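Local coordinates for protein inulin fructotransferase (Bacillus sp. snu-7, PDB 2INV) that catalyses the non-hydrolytic breakdown of inulin by intramolecular fructosyl transfer, releasing difructose dianhydride, at residues A[28-31]-A[32-36]; A[39-42]-A[43-47]; A[60-64]-A[65-69]; A[320-324]-A[325-329]. One frame throughout, in Å; residues are numbered along the deposited sequence.

Interaction 1: residues A[28-31]-A[32-36]; sequences VTAQ and SDIGA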
# COMPACT_ATOMS: atom_id res chain seq x y z
N VAL A 28 7.01 -37.76 -14.71
CA VAL A 28 6.54 -37.11 -13.49
C VAL A 28 6.65 -35.61 -13.81
O VAL A 28 7.68 -34.98 -13.54
CB VAL A 28 7.43 -37.44 -12.26
CG1 VAL A 28 6.97 -36.62 -11.06
CG2 VAL A 28 7.32 -38.93 -11.94
N THR A 29 5.58 -35.07 -14.39
CA THR A 29 5.48 -33.67 -14.81
C THR A 29 4.92 -32.73 -13.75
O THR A 29 4.54 -33.15 -12.66
CB THR A 29 4.56 -33.56 -16.02
OG1 THR A 29 3.26 -34.06 -15.66
CG2 THR A 29 5.10 -34.36 -17.19
N ALA A 30 4.86 -31.44 -14.09
CA ALA A 30 4.31 -30.46 -13.17
C ALA A 30 2.84 -30.78 -12.94
O ALA A 30 2.31 -30.54 -11.86
CB ALA A 30 4.46 -29.05 -13.74
N GLN A 31 2.19 -31.33 -13.96
CA GLN A 31 0.77 -31.68 -13.85
C GLN A 31 0.50 -32.80 -12.85
O GLN A 31 -0.46 -32.73 -12.09
CB GLN A 31 0.21 -32.08 -15.22
CG GLN A 31 0.05 -30.93 -16.21
CD GLN A 31 -0.74 -31.34 -17.44
OE1 GLN A 31 -1.83 -31.91 -17.33
NE2 GLN A 31 -0.19 -31.04 -18.61
N SER A 32 1.34 -33.83 -12.86
CA SER A 32 1.15 -34.96 -11.94
C SER A 32 1.75 -34.71 -10.55
O SER A 32 1.18 -35.12 -9.55
CB SER A 32 1.71 -36.25 -12.54
OG SER A 32 3.12 -36.25 -12.57
N ASP A 33 2.91 -34.06 -10.49
CA ASP A 33 3.54 -33.73 -9.22
C ASP A 33 4.52 -32.58 -9.37
O ASP A 33 5.72 -32.78 -9.50
CB ASP A 33 4.27 -34.94 -8.63
CG ASP A 33 4.57 -34.77 -7.14
OD1 ASP A 33 4.30 -33.67 -6.60
OD2 ASP A 33 5.06 -35.73 -6.50
N ILE A 34 3.99 -31.36 -9.37
CA ILE A 34 4.83 -30.18 -9.51
C ILE A 34 5.78 -30.10 -8.32
O ILE A 34 6.81 -29.45 -8.38
CB ILE A 34 3.98 -28.88 -9.58
CG1 ILE A 34 4.88 -27.70 -9.95
CG2 ILE A 34 3.27 -28.64 -8.26
CD1 ILE A 34 4.12 -26.47 -10.40
N GLY A 35 5.43 -30.79 -7.24
CA GLY A 35 6.27 -30.80 -6.06
C GLY A 35 7.57 -31.50 -6.40
O GLY A 35 8.66 -30.99 -6.10
N ALA A 36 7.47 -32.65 -7.05
CA ALA A 36 8.64 -33.42 -7.45
C ALA A 36 9.50 -32.62 -8.41
O ALA A 36 10.73 -32.62 -8.30
CB ALA A 36 8.20 -34.73 -8.11

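Interaction 2: residues A[39-42]-A[43-47]; sequences NDII and ADIKQ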
# COMPACT_ATOMS: atom_id res chain seq x y z
N ASN A 39 11.36 -29.74 -6.60
CA ASN A 39 12.46 -30.25 -5.79
C ASN A 39 13.65 -30.62 -6.69
O ASN A 39 14.80 -30.40 -6.31
CB ASN A 39 12.02 -31.46 -4.97
CG ASN A 39 11.28 -31.07 -3.69
OD1 ASN A 39 11.62 -30.07 -3.05
ND2 ASN A 39 10.28 -31.86 -3.31
N ASP A 40 13.38 -31.14 -7.89
CA ASP A 40 14.48 -31.48 -8.79
C ASP A 40 15.13 -30.21 -9.31
O ASP A 40 16.33 -30.19 -9.56
CB ASP A 40 14.02 -32.35 -9.96
CG ASP A 40 15.19 -32.96 -10.73
OD1 ASP A 40 15.94 -33.77 -10.14
OD2 ASP A 40 15.36 -32.64 -11.92
N ILE A 41 14.34 -29.15 -9.50
CA ILE A 41 14.93 -27.90 -9.97
C ILE A 41 15.84 -27.33 -8.90
O ILE A 41 16.97 -26.95 -9.18
CB ILE A 41 13.86 -26.84 -10.33
CG1 ILE A 41 13.15 -27.23 -11.63
CG2 ILE A 41 14.52 -25.48 -10.49
CD1 ILE A 41 11.88 -26.45 -11.90
N ILE A 42 15.37 -27.28 -7.66
CA ILE A 42 16.18 -26.76 -6.56
C ILE A 42 17.45 -27.60 -6.45
O ILE A 42 18.51 -27.09 -6.10
CB ILE A 42 15.45 -26.81 -5.21
CG1 ILE A 42 14.25 -25.86 -5.23
CG2 ILE A 42 16.41 -26.39 -4.08
CD1 ILE A 42 13.35 -25.96 -4.02
N ALA A 43 17.33 -28.89 -6.75
CA ALA A 43 18.48 -29.78 -6.69
C ALA A 43 19.48 -29.38 -7.77
O ALA A 43 20.69 -29.51 -7.57
CB ALA A 43 18.04 -31.23 -6.87
N ASP A 44 18.99 -28.90 -8.90
CA ASP A 44 19.88 -28.49 -9.98
C ASP A 44 20.54 -27.16 -9.65
O ASP A 44 21.67 -26.90 -10.07
CB ASP A 44 19.12 -28.34 -11.31
CG ASP A 44 20.04 -27.95 -12.46
OD1 ASP A 44 20.85 -28.81 -12.90
OD2 ASP A 44 19.97 -26.79 -12.91
N ILE A 45 19.84 -26.31 -8.91
CA ILE A 45 20.37 -25.01 -8.53
C ILE A 45 21.54 -25.24 -7.58
O ILE A 45 22.60 -24.63 -7.73
CB ILE A 45 19.30 -24.17 -7.81
CG1 ILE A 45 18.16 -23.86 -8.78
CG2 ILE A 45 19.91 -22.87 -7.27
CD1 ILE A 45 16.99 -23.13 -8.14
N LYS A 46 21.34 -26.12 -6.60
CA LYS A 46 22.38 -26.44 -5.62
C LYS A 46 23.51 -27.14 -6.36
O LYS A 46 24.68 -26.99 -6.01
CB LYS A 46 21.83 -27.34 -4.52
CG LYS A 46 20.77 -26.67 -3.66
CD LYS A 46 20.53 -27.41 -2.34
CE LYS A 46 19.40 -28.42 -2.46
NZ LYS A 46 19.16 -29.08 -1.14
N GLN A 47 23.15 -27.89 -7.40
CA GLN A 47 24.11 -28.60 -8.22
C GLN A 47 25.11 -27.59 -8.71
O GLN A 47 26.32 -27.71 -8.52
CB GLN A 47 23.41 -29.15 -9.45
CG GLN A 47 24.22 -30.14 -10.22
CD GLN A 47 24.35 -31.42 -9.46
OE1 GLN A 47 25.21 -31.54 -8.58
NE2 GLN A 47 23.47 -32.37 -9.76

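Interaction 3: residues A[60-64]-A[65-69]; sequences IIIPP and GDYDL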
# COMPACT_ATOMS: atom_id res chain seq x y z
N ILE A 60 11.81 -19.69 -10.60
CA ILE A 60 11.03 -20.81 -11.09
C ILE A 60 9.67 -20.23 -11.47
O ILE A 60 8.93 -19.74 -10.62
CB ILE A 60 10.86 -21.89 -10.00
CG1 ILE A 60 12.24 -22.42 -9.58
CG2 ILE A 60 10.00 -23.03 -10.52
CD1 ILE A 60 12.21 -23.45 -8.48
N ILE A 61 9.37 -20.28 -12.76
CA ILE A 61 8.13 -19.75 -13.32
C ILE A 61 7.05 -20.82 -13.42
O ILE A 61 7.32 -21.93 -13.90
CB ILE A 61 8.38 -19.19 -14.74
CG1 ILE A 61 9.48 -18.14 -14.70
CG2 ILE A 61 7.09 -18.63 -15.31
CD1 ILE A 61 9.24 -17.00 -13.73
N ILE A 62 5.83 -20.49 -12.99
CA ILE A 62 4.75 -21.47 -13.08
C ILE A 62 3.66 -20.97 -14.04
O ILE A 62 2.83 -20.14 -13.67
CB ILE A 62 4.13 -21.76 -11.70
CG1 ILE A 62 5.22 -22.28 -10.75
CG2 ILE A 62 3.03 -22.82 -11.83
CD1 ILE A 62 4.82 -22.30 -9.29
N PRO A 63 3.69 -21.45 -15.29
CA PRO A 63 2.74 -21.11 -16.36
C PRO A 63 1.27 -21.30 -15.99
O PRO A 63 0.94 -22.06 -15.08
CB PRO A 63 3.16 -22.06 -17.48
CG PRO A 63 4.64 -22.05 -17.35
CD PRO A 63 4.88 -22.13 -15.84
N PRO A 64 0.36 -20.58 -16.66
CA PRO A 64 -1.06 -20.74 -16.36
C PRO A 64 -1.42 -22.21 -16.47
O PRO A 64 -1.14 -22.84 -17.48
CB PRO A 64 -1.74 -19.90 -17.45
CG PRO A 64 -0.80 -18.75 -17.56
CD PRO A 64 0.59 -19.38 -17.50
N GLY A 65 -2.03 -22.77 -15.44
CA GLY A 65 -2.40 -24.17 -15.51
C GLY A 65 -2.80 -24.87 -14.23
O GLY A 65 -2.71 -24.32 -13.14
N ASP A 66 -3.27 -26.10 -14.40
CA ASP A 66 -3.70 -26.94 -13.29
C ASP A 66 -2.57 -27.92 -12.96
O ASP A 66 -2.21 -28.77 -13.79
CB ASP A 66 -4.96 -27.73 -13.67
CG ASP A 66 -6.19 -26.85 -13.82
OD1 ASP A 66 -6.30 -25.85 -13.08
OD2 ASP A 66 -7.05 -27.15 -14.67
N TYR A 67 -2.00 -27.80 -11.77
CA TYR A 67 -0.90 -28.66 -11.34
C TYR A 67 -1.16 -29.31 -9.98
O TYR A 67 -1.53 -28.64 -9.02
CB TYR A 67 0.40 -27.85 -11.24
CG TYR A 67 0.69 -26.98 -12.44
CD1 TYR A 67 1.24 -27.52 -13.60
CD2 TYR A 67 0.40 -25.62 -12.41
CE1 TYR A 67 1.50 -26.71 -14.71
CE2 TYR A 67 0.65 -24.81 -13.51
CZ TYR A 67 1.21 -25.36 -14.65
OH TYR A 67 1.46 -24.56 -15.74
N ASP A 68 -0.96 -30.63 -9.91
CA ASP A 68 -1.14 -31.40 -8.68
C ASP A 68 0.17 -31.47 -7.89
O ASP A 68 1.22 -31.76 -8.47
CB ASP A 68 -1.56 -32.84 -8.98
CG ASP A 68 -3.05 -32.98 -9.27
OD1 ASP A 68 -3.77 -31.96 -9.30
OD2 ASP A 68 -3.49 -34.13 -9.46
N LEU A 69 0.11 -31.22 -6.59
CA LEU A 69 1.32 -31.31 -5.78
C LEU A 69 1.14 -32.42 -4.74
O LEU A 69 0.34 -32.28 -3.80
CB LEU A 69 1.63 -29.99 -5.06
CG LEU A 69 2.98 -29.94 -4.33
CD1 LEU A 69 3.57 -28.56 -4.45
CD2 LEU A 69 2.82 -30.34 -2.87
O HOH W 1 0.40 -24.94 -18.20

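Interaction 4: residues A[320-324]-A[325-329]; sequences VHIAG and DNNLI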
# COMPACT_ATOMS: atom_id res chain seq x y z
N VAL A 320 -13.02 -5.52 20.56
CA VAL A 320 -11.60 -5.21 20.67
C VAL A 320 -11.21 -5.53 22.10
O VAL A 320 -11.72 -4.93 23.06
CB VAL A 320 -11.31 -3.74 20.35
CG1 VAL A 320 -9.87 -3.40 20.70
CG2 VAL A 320 -11.56 -3.47 18.87
N HIS A 321 -10.29 -6.48 22.21
CA HIS A 321 -9.83 -6.96 23.50
C HIS A 321 -8.36 -6.60 23.74
O HIS A 321 -7.47 -7.00 22.98
CB HIS A 321 -10.04 -8.47 23.52
CG HIS A 321 -9.82 -9.10 24.85
ND1 HIS A 321 -8.57 -9.35 25.37
CD2 HIS A 321 -10.70 -9.57 25.77
CE1 HIS A 321 -8.69 -9.95 26.54
NE2 HIS A 321 -9.97 -10.09 26.80
N ILE A 322 -8.11 -5.83 24.81
CA ILE A 322 -6.75 -5.40 25.13
C ILE A 322 -6.25 -5.84 26.50
O ILE A 322 -6.89 -5.57 27.54
CB ILE A 322 -6.63 -3.87 25.08
CG1 ILE A 322 -7.23 -3.34 23.76
CG2 ILE A 322 -5.17 -3.45 25.18
CD1 ILE A 322 -6.48 -3.74 22.52
N ALA A 323 -5.12 -6.53 26.50
CA ALA A 323 -4.48 -7.00 27.71
C ALA A 323 -3.02 -6.63 27.52
O ALA A 323 -2.28 -7.32 26.81
CB ALA A 323 -4.62 -8.51 27.85
N GLY A 324 -2.61 -5.52 28.13
CA GLY A 324 -1.25 -5.06 28.01
C GLY A 324 -1.17 -3.63 28.51
O GLY A 324 -2.14 -3.14 29.10
N ASP A 325 -0.05 -2.96 28.29
CA ASP A 325 0.11 -1.60 28.76
C ASP A 325 0.38 -0.58 27.66
O ASP A 325 0.85 -0.91 26.57
CB ASP A 325 1.26 -1.50 29.77
CG ASP A 325 1.28 -2.64 30.76
OD1 ASP A 325 0.24 -2.91 31.41
OD2 ASP A 325 2.34 -3.28 30.89
N ASN A 326 0.07 0.67 27.98
CA ASN A 326 0.31 1.82 27.11
C ASN A 326 -0.11 1.75 25.65
O ASN A 326 0.51 2.38 24.80
CB ASN A 326 1.78 2.21 27.20
CG ASN A 326 2.09 3.02 28.44
OD1 ASN A 326 1.66 4.17 28.56
ND2 ASN A 326 2.82 2.42 29.38
N ASN A 327 -1.16 0.99 25.36
CA ASN A 327 -1.66 0.89 24.00
C ASN A 327 -2.61 2.06 23.73
O ASN A 327 -3.30 2.53 24.64
CB ASN A 327 -2.39 -0.45 23.81
CG ASN A 327 -1.47 -1.64 24.03
OD1 ASN A 327 -0.55 -1.88 23.25
ND2 ASN A 327 -1.72 -2.39 25.09
N LEU A 328 -2.63 2.53 22.48
CA LEU A 328 -3.50 3.64 22.11
C LEU A 328 -4.53 3.24 21.06
O LEU A 328 -4.21 3.13 19.87
CB LEU A 328 -2.67 4.82 21.56
CG LEU A 328 -3.49 5.99 20.98
CD1 LEU A 328 -4.31 6.64 22.09
CD2 LEU A 328 -2.55 7.01 20.36
N ILE A 329 -5.76 3.02 21.51
CA ILE A 329 -6.85 2.65 20.63
C ILE A 329 -7.65 3.92 20.37
O ILE A 329 -8.42 4.36 21.23
CB ILE A 329 -7.76 1.59 21.29
CG1 ILE A 329 -6.92 0.40 21.76
CG2 ILE A 329 -8.82 1.12 20.32
CD1 ILE A 329 -6.37 0.55 23.17

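Interaction 1: residues A[28-31]-A[32-36]
Thr29 and Ser32 form a capping box at the start of helix 30-48. Thr29 is the N-cap residue. Its OG1 accepts from Ser32 N at 3.4 Å, a weak bond but a fairly straight one at 157°. In return Thr29 N donates to Ser32 OG at 3.3 Å, weak and bent. Each hydroxyl lies between its own backbone N and carbonyl carbon (chi1 59° for Thr29, 71° for Ser32). That torsion folds both oxygens back over the backbone, where the cap needs them. Thr29 also opens the first helical turn: Asp33 N donates to Thr29 O at 2.9 Å, nearly straight.

The closely packed part is the buried one. There CB of Ala30 lies against CG1 of Ile34 at 4.0 Å, and both residues are buried. The lead-in is more open. There Val28, partly exposed, extends CG1 over CB of Ala36 at 3.7 Å. The same methyl runs alongside CB of Asp33, the two side chains pointing the same way. Thr29 and Gln31 face solvent.

Asp33 does a second job just past the cap. Its OD1 receives weak bonds from the N atoms of Gly35 and Ala36, where the helix is kinked. OD2 has its strongest partner outside, Thr71 OG1; OD1 also accepts from His70 N. The backbone of Gln31 and Ile34 bonds to Asp68, and Ala30 and Ile34 pack on Tyr67. The helix start is thus laid against strand 65-69, at the N-terminal end of the parallel beta-helix.

Interaction 2: residues A[39-42]-A[43-47]
Ile41 and Ile45 meet one turn apart on helix 30-48, the alpha-helix at the N-terminal end of a right-handed parallel beta-helix. Their side chains slant across one another. CG2 of Ile41 touches CD1 of Ile45 at 4.1 Å. With CG1 of Ile41 beside the backbone N (chi1 -73°), CG2 is left anti to that N, which carries it onward to the next turn. Both isoleucines are buried and pack on Tyr15. Ile41 also meets Ile60, and Ile45 meets Ala58, of strand 58-62.

Ile42 and Lys46 make a second i to i+4 pair, also set at a slant. The lysine chain bends at chi3 (-93°). Its CE lies 4.0 Å from Ile42 CG2, and NZ goes on to a salt bridge with Asp76. The aliphatic part of the lysine therefore lines the edge of the apolar face while its charge is met outside. Asp40 bonds to Trp20, Asp44 reaches both Tyr15 and Arg48, and Asn39 ties the helix to Gln72 and Val74.

The backbone supports these pairs with regular helical bonds. Of these, Lys46 N to Ile42 O is 3.0 Å long and nearly straight at 166°.

Interaction 3: residues A[60-64]-A[65-69]
Tyr67 turns its ring toward Ile62 and Pro63, with CG anti to the carbonyl carbon and beside the backbone N (chi1 -48°). Ile62 offers CG2, which stands anti to its own backbone N. These settings bring Ile62 CG2 to 3.5 Å from Tyr67 CE2. The two side chains run past one another in opposing senses, and the methyl meets the ring obliquely.

The polar end is held by hydrogen bonds. Tyr67 OH donates to Pro63 O at 2.6 Å. The carbonyl oxygen lies at the ring edge, in its plane. The hydroxyl, however, sits above the carbonyl plane, 60° out of it, and so is not on a lone pair. A water gives a second hold: it donates to Tyr67 OH at 2.7 Å and to Pro64 O at 2.7 Å. The hydroxyl thus gives one bond and takes another, and the water bridges it to the next carbonyl. This joins the phenol to two successive proline carbonyls at the corner. The backbone angles of Gly65 leave no room for a CB beside Pro64 O, so the position suits a residue without a side chain.

The contact spans the bend between strands 58-62 and 65-69 in the first part of the beta-helix. Pro64 packs on Asn13 of a second subunit, so the corner lies near a subunit boundary. Inside the chain helix 30-48 lies against strand 65-69, and Ile62 and Leu69 both pack on Ile113 of strand 111-115.

Interaction 4: residues A[320-324]-A[325-329]
Asn327 sends its flat amide toward Ile322 and Gly324 across the bend. Its ND2 lies 3.6 Å from Ile322 CG2, and the two side chains meet at a slant. ND2 is also 3.7 Å from Gly324 C. Neither is a hydrogen bond; the polar partners of the amide are outside the two segments. ND2 donates to Cys286 O, and OD1 accepts from Asn289 N. The carboxylate of Asp325 lies against the Gly324 peptide, with OD1 3.3 Å from Gly324 C, and bonds to Asp359 N.

Further in, Ile322 and Ile329 meet end to end. Ile322 CG1 meets Ile329 CD1 at 4.0 Å. With CG1 of Ile322 beside its backbone N (chi1 -50°), CG2 is left to face the amide. One isoleucine therefore serves both neighbours.

The chain turns a corner at Gly324, so strand 320-323 and the strand starting at 328 lie on different faces of the right-handed parallel beta-helix. Gly324 O accepts from Asn361 ND2, and Asn327 N donates to Asn361 OD1.

No hydrogen bond joins the two segments directly. Across the bend one apolar pair and van der Waals contacts of the amide nitrogen do the packing. Both ends of the buried Asn327 amide are satisfied by backbone atoms of strand 285-299, which fixes its rotation.

Each contact is local, made within one continuous run of chain, so none closes a long loop. They follow in series, with no nesting or crossing. Interaction 1 starts helix 30-48 and interaction 2 continues along it. The chain then enters strand 58-62 and turns into strand 65-69 through interaction 3. This comes back against the helix: interaction 3 touches interaction 1 through probable backbone hydrogen bonds at Asp68, and interaction 2 where Ile41 packs on Ile60. Together the three tie the helix to the first strands. Interaction 4 turns a corner much later in the beta-helix, its centre about 44 Å from that of interaction 3.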